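Local coordinates for D-isomer specific 2-hydroxyacid dehydrogenase family protein (Desulfovibrio vulgaris, PDB 5TX7) that probably catalyses the NAD-dependent interconversion of D-2-hydroxyacids and 2-oxoacids, at residues A[102-107]-A[160-165]; A[154-159]-A[185-190]. All blocks are in the same frame, centred on the assembly; numbering follows the deposited sequence.

Contact 1. Residues A[102-107]-A[160-165]; sequences SVAQHV and GRRVGR
R162 brings the one flat group among the residues that touch here, yet neither a face nor an edge of its guanidinium meets A104; the arginine touches with its aliphatic stem. CG of R162 lies 3.5 Å from CB of A104, and its CB packs on the same methyl. The first torsion sets CG opposite the backbone N (chi1 -164°), and bends farther along the chain carry the charged end clear of the apolar seam, where NH1 makes a weak hydrogen bond to A169 O of the second subunit. Next to this stem, V163 uses a single branch. Its CG2 comes within 3.7 Å of A104 CA and also meets the A104 methyl, while V107 CG2 closes on V163 CG2 at 4.0 Å, the two valine side chains crossing at about a right angle. A104 suits the middle of the seam because a lone methyl lets the axes of segments 102-107 and 160-165 approach to 8.7 Å, at a crossing angle of -46°. The branched valines fill the flank with rigid apolar bulk, and with no polar bond between the segments the join rests on van der Waals packing. F108 extends the apolar surface met by V163. The contact thus joins helix 100-116 to helix 158-169, which follows strand 150-154 of the parallel seven-stranded sheet, while Q105 and S102 of helix 100-116 bond to the second subunit.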
# COMPACT_ATOMS: atom_id res chain seq x y z
N SER A 102 -9.04 5.39 -7.21
CA SER A 102 -7.79 5.06 -7.87
C SER A 102 -6.68 5.97 -7.35
O SER A 102 -5.62 5.48 -6.92
CB SER A 102 -7.92 5.20 -9.38
OG SER A 102 -6.83 4.58 -10.05
N VAL A 103 -6.94 7.27 -7.32
CA VAL A 103 -5.93 8.26 -6.94
C VAL A 103 -5.60 8.19 -5.45
O VAL A 103 -4.41 8.08 -5.10
CB VAL A 103 -6.33 9.70 -7.38
CG1 VAL A 103 -5.38 10.76 -6.83
CG2 VAL A 103 -6.31 9.78 -8.92
N ALA A 104 -6.62 8.21 -4.60
CA ALA A 104 -6.43 8.08 -3.15
C ALA A 104 -5.62 6.82 -2.76
O ALA A 104 -4.73 6.88 -1.93
CB ALA A 104 -7.77 8.07 -2.45
N GLN A 105 -5.94 5.69 -3.35
CA GLN A 105 -5.16 4.48 -3.13
C GLN A 105 -3.72 4.56 -3.66
O GLN A 105 -2.83 3.93 -3.09
CB GLN A 105 -5.86 3.27 -3.73
CG GLN A 105 -7.12 2.96 -2.93
CD GLN A 105 -7.92 1.81 -3.45
OE1 GLN A 105 -7.39 0.88 -4.09
NE2 GLN A 105 -9.22 1.84 -3.19
N HIS A 106 -3.49 5.32 -4.74
CA HIS A 106 -2.12 5.50 -5.23
C HIS A 106 -1.24 6.33 -4.26
O HIS A 106 -0.03 6.08 -4.12
CB HIS A 106 -2.09 6.12 -6.64
CG HIS A 106 -0.78 5.94 -7.33
ND1 HIS A 106 -0.28 4.70 -7.68
CD2 HIS A 106 0.15 6.84 -7.73
CE1 HIS A 106 0.90 4.85 -8.26
NE2 HIS A 106 1.17 6.14 -8.33
N VAL A 107 -1.86 7.30 -3.57
CA VAL A 107 -1.18 8.06 -2.51
C VAL A 107 -0.56 7.09 -1.47
O VAL A 107 0.63 7.25 -1.09
CB VAL A 107 -2.15 9.06 -1.82
CG1 VAL A 107 -1.56 9.63 -0.51
CG2 VAL A 107 -2.52 10.18 -2.76
N GLY A 160 -9.05 14.07 -1.79
CA GLY A 160 -8.58 14.51 -0.49
C GLY A 160 -9.35 13.90 0.67
O GLY A 160 -8.76 13.41 1.61
N ARG A 161 -10.67 13.92 0.60
CA ARG A 161 -11.50 13.34 1.66
C ARG A 161 -11.31 11.84 1.79
O ARG A 161 -11.31 11.32 2.90
CB ARG A 161 -12.98 13.60 1.40
CG ARG A 161 -13.36 15.05 1.61
CD ARG A 161 -14.69 15.32 0.95
NE ARG A 161 -15.00 16.74 0.87
CZ ARG A 161 -16.11 17.23 0.33
NH1 ARG A 161 -17.02 16.41 -0.21
NH2 ARG A 161 -16.32 18.54 0.31
N ARG A 162 -11.17 11.17 0.64
CA ARG A 162 -10.87 9.72 0.60
C ARG A 162 -9.52 9.45 1.24
O ARG A 162 -9.39 8.56 2.08
CB ARG A 162 -10.89 9.22 -0.84
CG ARG A 162 -10.98 7.73 -1.02
CD ARG A 162 -12.38 7.27 -0.67
NE ARG A 162 -12.34 6.50 0.54
CZ ARG A 162 -13.40 6.23 1.28
NH1 ARG A 162 -13.25 5.52 2.39
NH2 ARG A 162 -14.63 6.63 0.93
N VAL A 163 -8.51 10.24 0.88
CA VAL A 163 -7.21 10.10 1.50
C VAL A 163 -7.32 10.25 3.02
O VAL A 163 -6.69 9.50 3.76
CB VAL A 163 -6.19 11.08 0.90
CG1 VAL A 163 -4.94 11.17 1.76
CG2 VAL A 163 -5.82 10.67 -0.51
N GLY A 164 -8.13 11.20 3.48
CA GLY A 164 -8.32 11.42 4.90
C GLY A 164 -8.97 10.24 5.61
O GLY A 164 -8.55 9.86 6.70
N ARG A 165 -10.01 9.66 5.01
CA ARG A 165 -10.65 8.50 5.64
C ARG A 165 -9.64 7.32 5.78
O ARG A 165 -9.57 6.67 6.82
CB ARG A 165 -11.95 8.08 4.91

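Contact 2. Residues A[154-159]-A[185-190]; sequences VGFGNT and PDYRPF
F156 and F190 approach from opposite directions and meet through the outer ends of their rings. F156 CZ comes within 3.6 Å of F190 CE1, and CE2 lies beside F190 CZ. The planes differ by only 19°, but with centroids 5.4 Å apart they are slid so far past each other that little ring surface overlaps. F190 reaches this place by holding CG opposite its backbone N (chi1 173°). In Y187, CG lies between the backbone N and the carbonyl carbon (chi1 61°), a turn that helps carry the ring toward F156 and bring OH to its edge, 4.2 Å from CZ. P185 serves three aromatic neighbours: CD touches the edge of the F156 ring and also lies over one face of F190, offset toward the rim, while CG sits over a face of Y187. F156 belongs to a probable Rossmann-type glycine turn after strand 150-154; it packs on A176 and F190 on V174, both of strand 173-177, where flat apolar rings suit a partly buried site. R188 folds back on its own loop, NH1 donating to both P185 O and Y187 O, each at 2.9 Å. Chemically, the contact is mostly apolar and aromatic, held by dispersion and shape, without hydrogen bonds linking the segments; those of R188 instead tie the loop together, probably helping to keep P185 and Y187 in place.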
# COMPACT_ATOMS: atom_id res chain seq x y z
N VAL A 154 -3.69 18.88 1.32
CA VAL A 154 -3.80 20.17 0.66
C VAL A 154 -4.87 20.06 -0.42
O VAL A 154 -4.62 19.53 -1.49
CB VAL A 154 -2.43 20.59 0.04
CG1 VAL A 154 -2.52 21.94 -0.67
CG2 VAL A 154 -1.36 20.65 1.11
N GLY A 155 -6.06 20.55 -0.11
CA GLY A 155 -7.23 20.45 -1.02
C GLY A 155 -8.12 19.33 -0.53
O GLY A 155 -7.65 18.22 -0.33
N PHE A 156 -9.40 19.62 -0.30
CA PHE A 156 -10.30 18.68 0.40
C PHE A 156 -11.59 18.45 -0.39
O PHE A 156 -12.69 18.46 0.17
CB PHE A 156 -10.55 19.17 1.84
CG PHE A 156 -10.79 18.06 2.85
CD1 PHE A 156 -9.95 16.94 2.90
CD2 PHE A 156 -11.82 18.17 3.79
CE1 PHE A 156 -10.16 15.95 3.84
CE2 PHE A 156 -12.02 17.19 4.74
CZ PHE A 156 -11.19 16.07 4.76
N GLY A 157 -11.43 18.23 -1.69
CA GLY A 157 -12.49 17.67 -2.53
C GLY A 157 -12.61 16.17 -2.28
O GLY A 157 -12.13 15.66 -1.27
N ASN A 158 -13.21 15.46 -3.23
CA ASN A 158 -13.50 14.02 -3.06
C ASN A 158 -12.26 13.16 -2.80
O ASN A 158 -12.29 12.30 -1.92
CB ASN A 158 -14.21 13.47 -4.30
CG ASN A 158 -15.60 14.09 -4.52
OD1 ASN A 158 -15.93 14.48 -5.63
ND2 ASN A 158 -16.39 14.17 -3.48
N THR A 159 -11.18 13.40 -3.55
CA THR A 159 -9.98 12.58 -3.45
C THR A 159 -9.30 12.81 -2.09
O THR A 159 -9.04 11.86 -1.35
CB THR A 159 -9.01 12.88 -4.61
OG1 THR A 159 -9.67 12.63 -5.84
CG2 THR A 159 -7.82 11.99 -4.57
N PRO A 185 -15.68 15.83 8.32
CA PRO A 185 -15.88 14.39 8.23
C PRO A 185 -16.25 13.77 9.57
O PRO A 185 -16.14 14.42 10.62
CB PRO A 185 -14.53 13.87 7.76
CG PRO A 185 -13.57 14.85 8.29
CD PRO A 185 -14.25 16.17 8.35
N ASP A 186 -16.68 12.51 9.53
CA ASP A 186 -17.15 11.81 10.73
C ASP A 186 -16.06 10.91 11.31
O ASP A 186 -16.24 9.69 11.45
CB ASP A 186 -18.43 11.00 10.40
N TYR A 187 -14.90 11.51 11.61
CA TYR A 187 -13.80 10.81 12.28
C TYR A 187 -12.90 11.81 13.00
O TYR A 187 -12.80 12.97 12.61
CB TYR A 187 -12.99 9.93 11.32
CG TYR A 187 -12.30 10.67 10.19
CD1 TYR A 187 -11.14 11.40 10.40
CD2 TYR A 187 -12.82 10.64 8.88
CE1 TYR A 187 -10.53 12.09 9.38
CE2 TYR A 187 -12.21 11.32 7.85
CZ TYR A 187 -11.06 12.05 8.11
OH TYR A 187 -10.46 12.72 7.11
N ARG A 188 -12.24 11.34 14.05
CA ARG A 188 -11.30 12.15 14.80
C ARG A 188 -10.04 11.32 15.08
O ARG A 188 -10.13 10.10 15.10
CB ARG A 188 -11.96 12.60 16.10
CG ARG A 188 -13.15 13.54 15.89
CD ARG A 188 -12.74 14.86 15.22
NE ARG A 188 -13.86 15.79 15.13
CZ ARG A 188 -14.67 15.98 14.08
NH1 ARG A 188 -14.54 15.29 12.94
NH2 ARG A 188 -15.65 16.88 14.19
N PRO A 189 -8.88 11.94 15.26
CA PRO A 189 -8.67 13.40 15.24
C PRO A 189 -8.65 13.99 13.83
O PRO A 189 -8.01 13.45 12.94
CB PRO A 189 -7.27 13.57 15.88
CG PRO A 189 -6.99 12.24 16.52
CD PRO A 189 -7.63 11.25 15.61
N PHE A 190 -9.41 15.07 13.66
CA PHE A 190 -9.44 15.82 12.41
C PHE A 190 -9.51 17.29 12.74
O PHE A 190 -10.17 17.66 13.70
CB PHE A 190 -10.65 15.45 11.57
CG PHE A 190 -10.81 16.32 10.36
CD1 PHE A 190 -10.07 16.08 9.22
CD2 PHE A 190 -11.66 17.42 10.37
CE1 PHE A 190 -10.18 16.89 8.09
CE2 PHE A 190 -11.79 18.24 9.26
CZ PHE A 190 -11.05 17.97 8.11

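In the fold
Contacts 1 and 2 lie with centres about 10 Å apart and share helix 158-169: contact 1 uses its middle, contact 2 the turn leading into it from strand 150-154. Along the chain the segments alternate, 102-107, 154-159, 160-165, 185-190. The two contacts touch through R161, whose NE makes a weak hydrogen bond to F156 O, and through Y187 OH, which packs beside G164. Contact 1 lies near the dimer interface, contact 2 beside the loop before edge strand 190-192. G155, G157 and G160 fit a Rossmann-type glycine motif; they lie in segments 154-159 and 160-165, consistent with an NAD-binding turn beside both contacts.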